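Beta-galactosidase (Streptococcus pneumoniae, PDB 4CUA) hydrolyses terminal non-reducing beta-galactose residues from beta-galactosides as the whole enzyme, while this calcium-bearing carbohydrate-binding module probably binds galactose-containing glycans. Local coordinates at residues G62-D67 with T104-P109; V81-D86 with I158-V163; K93-E98 with T132-P137. All coordinates share one frame; numbering follows the deposited sequence.

Overall arrangement
Strand 58-67 brings in the first half of contact 1, and strand 70-83, paired antiparallel with it, carries the first half of contact 2. Next comes strand 94-100 with the first half of contact 3, then the loop holding 104-109, which closes contact 1. After strand 128-130 the loop segment 132-137 closes contact 3, and strand 157-163 finally closes contact 2. Contact 3 is thus enclosed within contact 2, whereas contact 1 crosses both. Strand 157-163 lies between 58-67 and 94-100: Val63 N probably hydrogen-bonds Ile158 O, and Val96 N probably does the same with Arg161 O. Contact 2 joins strands across the interior, while contacts 1 and 3 tie loops to strands.

Contact 1: residues G62-D67 with T104-P109; sequences GVLFGD and TVPTAP
Leu64 points its side chain from strand 58-67 at the loop segment 104-109, and its two methyls divide the work. CD1 goes to the proline at position 106, lying 4.0 Å from Pro106 CG, with the leucine branch and the pyrrolidine ring running at a slant to each other. CD2 turns to the backbone further along: it sits 3.9 Å from Thr107 O and 4.0 Å from Ala108 CA, and more loosely 4.4 Å from Pro109 CD. CB of Leu64 already points toward the loop, and with CG anti to the backbone N (chi1 176°) and chi2 at 58° the two methyls part toward Pro106 and Ala108. Pro106 turns CB toward the strand and touches with CG, while the CB of Thr107 points away from it. Around the contact, Leu71 of strand 70-83 touches both Leu64 and Val105, and Leu19 of strand 19-22 packs on Ala108 and Pro109. Between the two segments the contact is therefore carried by van der Waals packing of one forked side chain on a proline-rich loop; the Thr107 carbonyl has its polar partner in His120 NE2, while Leu64 CD2 gives it only van der Waals contact.

Contact 2: residues V81-D86 with I158-V163; sequences VGFHED and IRIRMV. With EDO (1,2-ethanediol), chain D; EDO (1,2-ethanediol), chain E.
Phe83 and Ile160 have the most surface buried here, and Val81 and Met162, a selenomethionine in this crystal, complete the group. The strand parts 81-83 and 158-163 run roughly the same way, at 28°, with axes 11.5 Å apart at their closest, so side chains and not backbones bridge the gap. The Phe83 ring offers its edge to the opposite strand. Selenium approaches in the ring plane, with Met162 SE 3.9 Å from Phe83 CE1 and 5.3 Å from the ring centroid; at 89° from the ring normal this is an edge-on Met-aromatic contact. The methionine chain folds at its last torsion (chi3 -68°), which turns CE aside while SE meets the ring. Ile160 reaches across with an extended chain, and its CD1 meets two partners, each at the looser distance of 4.5 Å: Phe83 CZ and Val81 CG2. On one face of the same ring, Val81 CG1 lies 3.5 Å above the plane, offset toward the rim. Ile173 of strand 172-177 packs against Val81, Phe83 and Met162, and Ile97 of strand 94-100 touches Ile160.

Away from this cluster, two 1,2-ethanediol molecules, probably from the crystallisation liquor, take up polar groups. One donates from its O1 to Asp86 OD2 at 2.6 Å; the other accepts from Arg159, whose NH1 reaches its O2 at 2.7 Å, near the guanidinium plane.

The chemistry is divided accordingly: dispersion between apolar side chains, including the labelled methionine, joins the strands through the buried interior, while the charged residues turn to other partners, as where Arg161 forms a salt bridge with Glu58.

Contact 3: residues K93-E98 with T132-P137; sequences KSYVIE and TNLKAP
The Tyr95 ring meets the loop segment 132-137 with its edge. Leu134 CD2 comes in near the ring plane, 4.1 Å from Tyr95 CE2, and Ala136 CB lies at the phenolic end, only 3.2 Å from Tyr95 OH. Also in plane at this edge is a water, which joins strand to loop: its oxygen is 2.5 Å from Tyr95 OH, and it donates to Pro137 O at 2.6 Å. Phe148 of strand 145-155 packs against both segments, its ring plane about 60° from that of Tyr95, and Leu140 also packs on the tyrosine. Tyr95 and Leu134 approach from opposite directions. Leu134 then uses its other methyl on the next inward-facing residue of the strand, CD1 lying 3.9 Å from Ile97 CD1, the two side chains crossing at about a right angle. An extended first torsion in Leu134 (chi1 -176°) with chi2 at 65° leaves CD2 by Tyr95 and CD1 by Ile97. Alternation along strand 94-100 sends Tyr95 and Ile97 toward the loop and Val96 away from it. The arrangement is consistent with the antiparallel beta-sandwich (jelly-roll) of galactose-binding-like domains; here the 132-137 loop lies along strand 94-100.

Contact 1: residues G62-D67 with T104-P109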
ATOM      1  N   GLY A  62       0.395  -1.988   1.682  1.00  8.17           N
ATOM      2  CA  GLY A  62       0.861  -1.100   2.704  1.00  8.22           C
ATOM      3  C   GLY A  62       2.341  -1.005   2.749  1.00  8.28           C
ATOM      4  O   GLY A  62       3.039  -1.551   1.868  1.00  8.14           O
ATOM      5  N   VAL A  63       2.831  -0.178   3.690  1.00  8.15           N
ATOM      6  CA  VAL A  63       4.247   0.041   3.908  1.00  8.80           C
ATOM      7  C   VAL A  63       4.567  -0.242   5.360  1.00  8.84           C
ATOM      8  O   VAL A  63       3.874   0.269   6.220  1.00 10.06           O
ATOM      9  CB  VAL A  63       4.652   1.479   3.500  1.00  9.57           C
ATOM     10  CG1 VAL A  63       6.127   1.693   3.799  1.00  9.55           C
ATOM     11  CG2 VAL A  63       4.342   1.709   2.017  1.00 10.07           C
ATOM     12  N   LEU A  64       5.609  -1.004   5.576  1.00  9.09           N
ATOM     13  CA  LEU A  64       6.208  -1.314   6.848  1.00  9.03           C
ATOM     14  C   LEU A  64       7.453  -0.428   6.979  1.00  9.85           C
ATOM     15  O   LEU A  64       8.349  -0.544   6.151  1.00  9.61           O
ATOM     16  CB  LEU A  64       6.624  -2.775   6.935  1.00 10.13           C
ATOM     17  CG  LEU A  64       7.343  -3.234   8.180  1.00 10.10           C
ATOM     18  CD1 LEU A  64       6.455  -2.958   9.421  1.00 10.71           C
ATOM     19  CD2 LEU A  64       7.650  -4.730   8.054  1.00 11.35           C
ATOM     20  N   PHE A  65       7.471   0.441   7.961  1.00 10.14           N
ATOM     21  CA  PHE A  65       8.499   1.501   8.004  1.00 10.00           C
ATOM     22  C   PHE A  65       9.833   1.072   8.515  1.00 10.75           C
ATOM     23  O   PHE A  65       9.991   0.132   9.304  1.00 11.69           O
ATOM     24  CB  PHE A  65       7.995   2.661   8.838  1.00 10.35           C
ATOM     25  CG  PHE A  65       6.761   3.266   8.294  1.00 10.54           C
ATOM     26  CD1 PHE A  65       6.700   3.827   7.021  1.00 11.89           C
ATOM     27  CD2 PHE A  65       5.570   3.220   8.990  1.00 11.77           C
ATOM     28  CE1 PHE A  65       5.565   4.354   6.506  1.00 11.98           C
ATOM     29  CE2 PHE A  65       4.411   3.716   8.462  1.00 12.36           C
ATOM     30  CZ  PHE A  65       4.361   4.287   7.202  1.00 13.15           C
ATOM     31  N   GLY A  66      10.870   1.818   8.093  1.00 12.67           N
ATOM     32  CA  GLY A  66      12.198   1.566   8.617  1.00 13.80           C
ATOM     33  C   GLY A  66      12.878   2.917   8.872  1.00 13.91           C
ATOM     34  O   GLY A  66      12.467   3.916   8.401  1.00 13.58           O
ATOM     35  N   ASP A  67      13.910   2.856   9.694  1.00 14.10           N
ATOM     36  CA  ASP A  67      14.871   3.983   9.878  1.00 13.84           C
ATOM     37  C   ASP A  67      16.233   3.366   9.826  1.00 12.82           C
ATOM     38  O   ASP A  67      16.592   2.508  10.618  1.00 12.51           O
ATOM     39  CB  ASP A  67      14.578   4.632  11.206  1.00 14.90           C
ATOM     40  CG  ASP A  67      15.518   5.792  11.525  1.00 15.53           C
ATOM     41  OD1 ASP A  67      16.383   6.115  10.676  1.00 15.66           O
ATOM     42  OD2 ASP A  67      15.252   6.394  12.581  1.00 18.80           O
ATOM     43  N   THR A 104       2.347  -7.096  19.137  1.00 22.05           N
ATOM     44  CA  THR A 104       3.463  -7.839  18.601  1.00 22.01           C
ATOM     45  C   THR A 104       4.187  -6.950  17.576  1.00 20.87           C
ATOM     46  O   THR A 104       3.553  -6.403  16.699  1.00 20.91           O
ATOM     47  CB  THR A 104       2.992  -9.162  17.988  1.00 22.96           C
ATOM     48  OG1 THR A 104       2.336  -9.952  18.996  1.00 23.09           O
ATOM     49  CG2 THR A 104       4.165  -9.922  17.391  1.00 23.99           C
ATOM     50  N   VAL A 105       5.464  -6.767  17.747  1.00 21.81           N
ATOM     51  CA  VAL A 105       6.286  -6.067  16.789  1.00 21.29           C
ATOM     52  C   VAL A 105       6.259  -6.877  15.458  1.00 19.91           C
ATOM     53  O   VAL A 105       6.609  -8.046  15.451  1.00 22.06           O
ATOM     54  CB  VAL A 105       7.704  -5.922  17.334  1.00 26.06           C
ATOM     55  CG1 VAL A 105       8.606  -5.315  16.282  1.00 29.20           C
ATOM     56  CG2 VAL A 105       7.690  -5.017  18.588  1.00 26.08           C
ATOM     57  N   PRO A 106       5.818  -6.260  14.357  1.00 18.94           N
ATOM     58  CA  PRO A 106       5.784  -6.998  13.086  1.00 17.27           C
ATOM     59  C   PRO A 106       7.134  -7.352  12.586  1.00 18.04           C
ATOM     60  O   PRO A 106       8.092  -6.635  12.855  1.00 21.04           O
ATOM     61  CB  PRO A 106       5.095  -6.053  12.136  1.00 17.56           C
ATOM     62  CG  PRO A 106       5.102  -4.730  12.754  1.00 19.07           C
ATOM     63  CD  PRO A 106       5.455  -4.852  14.182  1.00 18.57           C
ATOM     64  N   THR A 107       7.240  -8.492  11.917  1.00 17.93           N
ATOM     65  CA  THR A 107       8.441  -8.921  11.202  1.00 20.38           C
ATOM     66  C   THR A 107       8.219  -8.568   9.724  1.00 15.93           C
ATOM     67  O   THR A 107       7.089  -8.365   9.299  1.00 16.45           O
ATOM     68  CB  THR A 107       8.570 -10.460  11.294  1.00 22.88           C
ATOM     69  OG1 THR A 107       7.375 -11.078  10.813  1.00 26.55           O
ATOM     70  CG2 THR A 107       8.799 -10.885  12.724  1.00 28.71           C
ATOM     71  N   ALA A 108       9.299  -8.506   8.962  1.00 16.24           N
ATOM     72  CA  ALA A 108       9.147  -8.396   7.518  1.00 14.71           C
ATOM     73  C   ALA A 108       8.519  -9.725   7.062  1.00 14.23           C
ATOM     74  O   ALA A 108       9.071 -10.809   7.333  1.00 14.94           O
ATOM     75  CB  ALA A 108      10.486  -8.224   6.849  1.00 16.24           C
ATOM     76  N   PRO A 109       7.427  -9.641   6.261  1.00 13.52           N
ATOM     77  CA  PRO A 109       6.897 -10.870   5.669  1.00 13.11           C
ATOM     78  C   PRO A 109       7.953 -11.614   4.846  1.00 12.19           C
ATOM     79  O   PRO A 109       8.854 -11.053   4.236  1.00 13.87           O
ATOM     80  CB  PRO A 109       5.732 -10.380   4.827  1.00 14.01           C
ATOM     81  CG  PRO A 109       5.291  -9.118   5.532  1.00 15.50           C
ATOM     82  CD  PRO A 109       6.598  -8.478   5.927  1.00 15.17           C
TER

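Contact 2: residues V81-D86 with I158-V163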
ATOM      1  N   VAL A  81      -1.568   7.811  -3.348  1.00  9.44           N
ATOM      2  CA  VAL A  81      -1.652   6.584  -4.157  1.00  9.21           C
ATOM      3  C   VAL A  81      -1.933   6.931  -5.586  1.00  8.35           C
ATOM      4  O   VAL A  81      -2.944   7.539  -5.928  1.00  8.47           O
ATOM      5  CB  VAL A  81      -2.769   5.668  -3.673  1.00  9.15           C
ATOM      6  CG1 VAL A  81      -2.785   4.345  -4.461  1.00  9.58           C
ATOM      7  CG2 VAL A  81      -2.677   5.402  -2.208  1.00  9.13           C
ATOM      8  N   GLY A  82      -1.041   6.484  -6.450  1.00  8.26           N
ATOM      9  CA  GLY A  82      -1.202   6.637  -7.884  1.00  8.09           C
ATOM     10  C   GLY A  82      -1.902   5.423  -8.460  1.00  8.66           C
ATOM     11  O   GLY A  82      -1.266   4.420  -8.725  1.00  8.91           O
ATOM     12  N   PHE A  83      -3.192   5.517  -8.639  1.00  8.67           N
ATOM     13  CA  PHE A  83      -3.926   4.436  -9.275  1.00  9.20           C
ATOM     14  C   PHE A  83      -3.654   4.383 -10.760  1.00  8.69           C
ATOM     15  O   PHE A  83      -3.594   5.420 -11.452  1.00 10.38           O
ATOM     16  CB  PHE A  83      -5.435   4.576  -8.974  1.00  9.21           C
ATOM     17  CG  PHE A  83      -5.770   4.398  -7.527  1.00 10.66           C
ATOM     18  CD1 PHE A  83      -5.675   3.147  -6.930  1.00 10.03           C
ATOM     19  CD2 PHE A  83      -6.124   5.481  -6.717  1.00 10.73           C
ATOM     20  CE1 PHE A  83      -5.961   2.992  -5.575  1.00 11.18           C
ATOM     21  CE2 PHE A  83      -6.382   5.322  -5.372  1.00 11.32           C
ATOM     22  CZ  PHE A  83      -6.305   4.077  -4.796  1.00 11.50           C
ATOM     23  N   HIS A  84      -3.618   3.175 -11.314  1.00  8.99           N
ATOM     24  CA  HIS A  84      -3.466   2.929 -12.716  1.00  9.31           C
ATOM     25  C   HIS A  84      -4.697   2.229 -13.261  1.00 10.49           C
ATOM     26  O   HIS A  84      -5.347   1.533 -12.545  1.00 10.37           O
ATOM     27  CB  HIS A  84      -2.150   2.148 -12.975  1.00  9.87           C
ATOM     28  CG  HIS A  84      -2.160   1.306 -14.218  1.00 10.79           C
ATOM     29  ND1 HIS A  84      -2.749   0.077 -14.248  1.00 11.24           N
ATOM     30  CD2 HIS A  84      -1.716   1.545 -15.471  1.00 11.26           C
ATOM     31  CE1 HIS A  84      -2.643  -0.444 -15.458  1.00 11.44           C
ATOM     32  NE2 HIS A  84      -2.015   0.424 -16.228  1.00 11.85           N
ATOM     33  N   GLU A  85      -4.988   2.441 -14.524  0.53 11.63           N
ATOM     34  CA  GLU A  85      -6.114   1.731 -15.135  0.53 12.58           C
ATOM     35  C   GLU A  85      -5.818   1.368 -16.564  0.53 12.73           C
ATOM     36  O   GLU A  85      -5.201   2.115 -17.322  0.53 13.63           O
ATOM     37  CB  GLU A  85      -7.405   2.558 -15.085  0.53 13.91           C
ATOM     38  CG  GLU A  85      -7.427   3.775 -15.982  0.53 15.20           C
ATOM     39  CD  GLU A  85      -8.764   4.498 -15.956  0.53 16.66           C
ATOM     40  OE1 GLU A  85      -9.713   4.005 -15.342  0.53 19.32           O
ATOM     41  OE2 GLU A  85      -8.857   5.595 -16.538  0.53 19.39           O
ATOM     42  N   ASP A  86      -6.329   0.198 -16.936  1.00 13.08           N
ATOM     43  CA  ASP A  86      -6.343  -0.284 -18.314  1.00 12.83           C
ATOM     44  C   ASP A  86      -7.671  -1.098 -18.460  1.00 13.70           C
ATOM     45  O   ASP A  86      -8.529  -0.988 -17.605  1.00 13.43           O
ATOM     46  CB  ASP A  86      -5.064  -1.003 -18.721  1.00 13.02           C
ATOM     47  CG  ASP A  86      -4.801  -2.313 -17.936  1.00 12.55           C
ATOM     48  OD1 ASP A  86      -5.724  -2.909 -17.353  1.00 13.41           O
ATOM     49  OD2 ASP A  86      -3.593  -2.723 -17.987  1.00 14.40           O
ATOM     50  N   ILE A 158       1.128   1.322   7.719  0.58 10.07           N
ATOM     51  CA  ILE A 158      -0.191   1.610   7.283  0.58 10.45           C
ATOM     52  C   ILE A 158      -0.454   0.801   6.051  0.58 10.34           C
ATOM     53  O   ILE A 158       0.501   0.403   5.379  0.58 11.15           O
ATOM     54  CB  ILE A 158      -0.502   3.118   7.107  0.58 10.87           C
ATOM     55  CG1 ILE A 158       0.286   3.679   5.912  0.58 10.98           C
ATOM     56  CG2 ILE A 158      -0.241   3.824   8.441  0.58 11.73           C
ATOM     57  CD1 ILE A 158      -0.304   4.932   5.320  0.58 12.62           C
ATOM     58  N   ARG A 159      -1.719   0.589   5.784  1.00 10.44           N
ATOM     59  CA  ARG A 159      -2.163  -0.057   4.562  1.00  9.79           C
ATOM     60  C   ARG A 159      -3.473   0.508   4.066  1.00  9.78           C
ATOM     61  O   ARG A 159      -4.259   1.131   4.826  1.00 10.25           O
ATOM     62  CB  ARG A 159      -2.289  -1.568   4.698  1.00 10.24           C
ATOM     63  CG  ARG A 159      -3.497  -2.050   5.503  1.00 11.39           C
ATOM     64  CD  ARG A 159      -3.393  -3.549   5.739  1.00 13.94           C
ATOM     65  NE  ARG A 159      -4.625  -3.987   6.395  1.00 15.41           N
ATOM     66  CZ  ARG A 159      -4.811  -5.262   6.762  1.00 16.33           C
ATOM     67  NH1 ARG A 159      -3.906  -6.189   6.477  1.00 16.75           N
ATOM     68  NH2 ARG A 159      -5.937  -5.575   7.364  1.00 17.89           N
ATOM     69  N   ILE A 160      -3.705   0.344   2.782  1.00  9.05           N
ATOM     70  CA  ILE A 160      -4.941   0.656   2.148  1.00  9.01           C
ATOM     71  C   ILE A 160      -5.547  -0.672   1.643  1.00  9.40           C
ATOM     72  O   ILE A 160      -4.968  -1.370   0.881  1.00  8.88           O
ATOM     73  CB  ILE A 160      -4.827   1.807   1.101  1.00  9.71           C
ATOM     74  CG1 ILE A 160      -6.170   2.154   0.545  1.00 10.01           C
ATOM     75  CG2 ILE A 160      -3.821   1.453  -0.009  1.00 10.07           C
ATOM     76  CD1 ILE A 160      -6.216   3.353  -0.383  1.00 10.59           C
ATOM     77  N   ARG A 161      -6.757  -0.956   2.131  1.00 10.46           N
ATOM     78  CA  ARG A 161      -7.460  -2.230   1.878  1.00 10.60           C
ATOM     79  C   ARG A 161      -8.634  -1.927   0.981  1.00 11.09           C
ATOM     80  O   ARG A 161      -9.506  -1.060   1.285  1.00 11.62           O
ATOM     81  CB  ARG A 161      -7.878  -2.807   3.224  1.00 11.23           C
ATOM     82  CG  ARG A 161      -8.627  -4.141   3.092  1.00 12.43           C
ATOM     83  CD  ARG A 161      -8.700  -4.840   4.405  1.00 14.17           C
ATOM     84  NE  ARG A 161      -9.216  -4.013   5.498  1.00 14.48           N
ATOM     85  CZ  ARG A 161     -10.490  -3.731   5.714  1.00 17.73           C
ATOM     86  NH1 ARG A 161     -11.456  -4.242   4.957  1.00 17.15           N
ATOM     87  NH2 ARG A 161     -10.792  -2.968   6.744  1.00 19.61           N
HETATM   88  N   MSE A 162      -8.679  -2.599  -0.168  1.00 10.51           N
HETATM   89  CA  MSE A 162      -9.424  -2.135  -1.309  1.00 10.83           C
HETATM   90  C   MSE A 162     -10.217  -3.199  -2.042  1.00 11.17           C
HETATM   91  O   MSE A 162      -9.711  -4.299  -2.228  1.00 13.67           O
HETATM   92  CB  MSE A 162      -8.453  -1.624  -2.393  1.00 12.36           C
HETATM   93  CG  MSE A 162      -7.635  -0.440  -1.856  1.00 11.47           C
HETATM   94 SE   MSE A 162      -6.128  -0.027  -3.052  1.00 18.39          SE
HETATM   95  CE  MSE A 162      -5.078  -1.643  -2.742  1.00 11.75           C
ATOM     96  N   VAL A 163     -11.440  -2.899  -2.422  1.00 11.75           N
ATOM     97  CA  VAL A 163     -12.232  -3.839  -3.219  1.00 13.21           C
ATOM     98  C   VAL A 163     -12.253  -3.379  -4.646  1.00 11.36           C
ATOM     99  O   VAL A 163     -12.550  -2.192  -4.947  1.00 13.41           O
ATOM    100  CB  VAL A 163     -13.675  -3.933  -2.692  1.00 14.25           C
ATOM    101  CG1 VAL A 163     -14.394  -5.008  -3.487  1.00 15.60           C
ATOM    102  CG2 VAL A 163     -13.691  -4.312  -1.237  1.00 13.85           C
TER
HETATM  103  C1  EDO D2645      -3.064  -5.281 -15.722  1.00 13.82           C
HETATM  104  O1  EDO D2645      -2.592  -4.937 -17.014  1.00 14.33           O
HETATM  105  C2  EDO D2645      -2.168  -6.265 -15.001  1.00 13.40           C
HETATM  106  O2  EDO D2645      -0.881  -5.603 -14.761  1.00 12.04           O
HETATM  107  C1  EDO E2646      -2.512  -8.585   5.021  1.00 17.51           C
HETATM  108  O1  EDO E2646      -2.183  -9.777   4.478  1.00 21.69           O
HETATM  109  C2  EDO E2646      -1.422  -7.560   4.500  1.00 16.38           C
HETATM  110  O2  EDO E2646      -1.960  -6.345   4.541  1.00 14.74           O

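Contact 3: residues K93-E98 with T132-P137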
ATOM      1  N   LYS A  93     -13.439   0.271  -6.058  1.00 15.19           N
ATOM      2  CA  LYS A  93     -14.735   0.894  -5.782  1.00 15.26           C
ATOM      3  C   LYS A  93     -14.890   1.287  -4.320  1.00 16.46           C
ATOM      4  O   LYS A  93     -15.731   2.126  -4.031  1.00 17.54           O
ATOM      5  CB  LYS A  93     -15.884  -0.053  -6.193  1.00 16.04           C
ATOM      6  CG  LYS A  93     -16.009  -1.332  -5.394  1.00 15.85           C
ATOM      7  CD  LYS A  93     -17.267  -2.125  -5.815  1.00 17.84           C
ATOM      8  CE  LYS A  93     -17.385  -3.429  -5.071  1.00 19.94           C
ATOM      9  NZ  LYS A  93     -18.724  -4.069  -5.454  1.00 21.66           N
ATOM     10  N   SER A  94     -14.165   0.692  -3.391  1.00 15.01           N
ATOM     11  CA  SER A  94     -14.240   1.049  -2.011  1.00 14.67           C
ATOM     12  C   SER A  94     -12.895   0.756  -1.368  1.00 13.21           C
ATOM     13  O   SER A  94     -12.118  -0.041  -1.916  1.00 13.56           O
ATOM     14  CB  SER A  94     -15.385   0.265  -1.326  1.00 15.78           C
ATOM     15  OG  SER A  94     -15.090  -1.117  -1.190  1.00 18.08           O
ATOM     16  N   TYR A  95     -12.607   1.400  -0.258  1.00 13.54           N
ATOM     17  CA  TYR A  95     -11.351   1.205   0.469  1.00 12.83           C
ATOM     18  C   TYR A  95     -11.440   1.650   1.899  1.00 13.31           C
ATOM     19  O   TYR A  95     -12.351   2.399   2.304  1.00 14.99           O
ATOM     20  CB  TYR A  95     -10.193   2.006  -0.227  1.00 12.54           C
ATOM     21  CG  TYR A  95     -10.475   3.506  -0.166  1.00 13.12           C
ATOM     22  CD1 TYR A  95     -11.227   4.128  -1.120  1.00 12.92           C
ATOM     23  CD2 TYR A  95      -9.982   4.264   0.863  1.00 13.85           C
ATOM     24  CE1 TYR A  95     -11.536   5.499  -1.037  1.00 13.71           C
ATOM     25  CE2 TYR A  95     -10.293   5.619   0.949  1.00 13.76           C
ATOM     26  CZ  TYR A  95     -11.037   6.206  -0.019  1.00 14.41           C
ATOM     27  OH  TYR A  95     -11.350   7.578   0.107  1.00 17.67           O
ATOM     28  N   VAL A  96     -10.519   1.193   2.694  1.00 13.46           N
ATOM     29  CA  VAL A  96     -10.332   1.625   4.049  1.00 13.20           C
ATOM     30  C   VAL A  96      -8.836   1.792   4.246  1.00 13.52           C
ATOM     31  O   VAL A  96      -8.048   0.917   3.883  1.00 12.90           O
ATOM     32  CB  VAL A  96     -10.787   0.589   5.069  1.00 15.86           C
ATOM     33  CG1 VAL A  96     -10.497   1.028   6.485  1.00 17.14           C
ATOM     34  CG2 VAL A  96     -12.274   0.348   4.863  1.00 17.86           C
ATOM     35  N   ILE A  97      -8.429   2.907   4.830  1.00 12.33           N
ATOM     36  CA  ILE A  97      -7.044   3.108   5.233  1.00 11.82           C
ATOM     37  C   ILE A  97      -6.881   2.814   6.722  1.00 12.30           C
ATOM     38  O   ILE A  97      -7.669   3.325   7.570  1.00 11.86           O
ATOM     39  CB  ILE A  97      -6.552   4.545   4.901  1.00 11.75           C
ATOM     40  CG1 ILE A  97      -6.651   4.805   3.408  1.00 12.32           C
ATOM     41  CG2 ILE A  97      -5.150   4.784   5.413  1.00 11.32           C
ATOM     42  CD1 ILE A  97      -6.465   6.228   2.968  1.00 13.07           C
ATOM     43  N   GLU A  98      -5.897   2.001   7.058  0.50 12.02           N
ATOM     44  CA  GLU A  98      -5.733   1.409   8.386  0.50 12.45           C
ATOM     45  C   GLU A  98      -4.322   1.518   8.857  0.50 12.84           C
ATOM     46  O   GLU A  98      -3.411   1.566   8.027  0.50 13.19           O
ATOM     47  CB  GLU A  98      -6.140  -0.087   8.311  0.50 12.67           C
ATOM     48  CG  GLU A  98      -7.614  -0.235   8.039  0.50 12.91           C
ATOM     49  CD  GLU A  98      -8.061  -1.657   7.710  0.50 12.61           C
ATOM     50  OE1 GLU A  98      -7.396  -2.391   6.942  0.50 13.99           O
ATOM     51  OE2 GLU A  98      -9.123  -2.031   8.223  0.50 12.51           O
ATOM     52  N   THR A 132      -8.566   8.019  11.402  1.00 15.68           N
ATOM     53  CA  THR A 132      -9.692   8.901  11.755  1.00 16.20           C
ATOM     54  C   THR A 132      -9.611  10.250  11.068  1.00 15.03           C
ATOM     55  O   THR A 132      -8.537  10.714  10.746  1.00 13.83           O
ATOM     56  CB  THR A 132      -9.732   9.096  13.288  1.00 16.70           C
ATOM     57  OG1 THR A 132      -8.494   9.557  13.808  1.00 16.42           O
ATOM     58  CG2 THR A 132     -10.022   7.803  13.950  1.00 17.04           C
ATOM     59  N   ASN A 133     -10.761  10.848  10.846  1.00 14.20           N
ATOM     60  CA  ASN A 133     -10.895  12.119  10.181  1.00 15.53           C
ATOM     61  C   ASN A 133     -10.153  12.169   8.848  1.00 14.93           C
ATOM     62  O   ASN A 133      -9.385  13.075   8.516  1.00 18.11           O
ATOM     63  CB  ASN A 133     -10.434  13.233  11.120  1.00 14.71           C
ATOM     64  CG  ASN A 133     -11.403  13.434  12.294  1.00 14.20           C
ATOM     65  OD1 ASN A 133     -12.554  13.746  12.075  1.00 16.67           O
ATOM     66  ND2 ASN A 133     -10.945  13.134  13.455  1.00 14.23           N
ATOM     67  N   LEU A 134     -10.424  11.129   8.111  1.00 14.58           N
ATOM     68  CA  LEU A 134      -9.935  11.024   6.755  1.00 15.25           C
ATOM     69  C   LEU A 134     -10.417  12.147   5.879  1.00 14.99           C
ATOM     70  O   LEU A 134     -11.613  12.443   5.798  1.00 16.82           O
ATOM     71  CB  LEU A 134     -10.370   9.699   6.134  1.00 16.28           C
ATOM     72  CG  LEU A 134      -9.814   9.454   4.709  1.00 16.13           C
ATOM     73  CD1 LEU A 134      -8.305   9.303   4.627  1.00 18.13           C
ATOM     74  CD2 LEU A 134     -10.518   8.169   4.180  1.00 18.47           C
ATOM     75  N   LYS A 135      -9.476  12.719   5.148  1.00 16.11           N
ATOM     76  CA  LYS A 135      -9.775  13.591   4.059  1.00 16.83           C
ATOM     77  C   LYS A 135      -9.250  12.868   2.810  1.00 17.26           C
ATOM     78  O   LYS A 135      -8.099  12.472   2.794  1.00 17.79           O
ATOM     79  CB  LYS A 135      -9.098  14.945   4.191  1.00 21.22           C
ATOM     80  CG  LYS A 135      -9.428  15.704   5.472  1.00 26.68           C
ATOM     81  CD  LYS A 135      -8.930  17.149   5.391  1.00 31.23           C
ATOM     82  CE  LYS A 135      -9.440  17.958   6.584  1.00 37.61           C
ATOM     83  NZ  LYS A 135      -8.722  17.563   7.826  1.00 40.17           N
ATOM     84  N   ALA A 136     -10.117  12.747   1.838  1.00 18.77           N
ATOM     85  CA  ALA A 136      -9.835  11.926   0.637  1.00 18.91           C
ATOM     86  C   ALA A 136     -10.436  12.633  -0.540  1.00 20.06           C
ATOM     87  O   ALA A 136     -11.368  13.434  -0.410  1.00 21.23           O
ATOM     88  CB  ALA A 136     -10.492  10.570   0.782  1.00 18.42           C
ATOM     89  N   PRO A 137      -9.984  12.284  -1.743  1.00 20.37           N
ATOM     90  CA  PRO A 137     -10.716  12.729  -2.894  1.00 17.89           C
ATOM     91  C   PRO A 137     -12.170  12.283  -2.908  1.00 20.77           C
ATOM     92  O   PRO A 137     -12.503  11.202  -2.459  1.00 20.13           O
ATOM     93  CB  PRO A 137      -9.950  12.083  -4.093  1.00 19.61           C
ATOM     94  CG  PRO A 137      -8.686  11.537  -3.542  1.00 19.59           C
ATOM     95  CD  PRO A 137      -8.899  11.341  -2.067  1.00 20.65           C
TER
HETATM   96  O   HOH W   1     -12.464   8.679  -1.899  1.00 27.07           O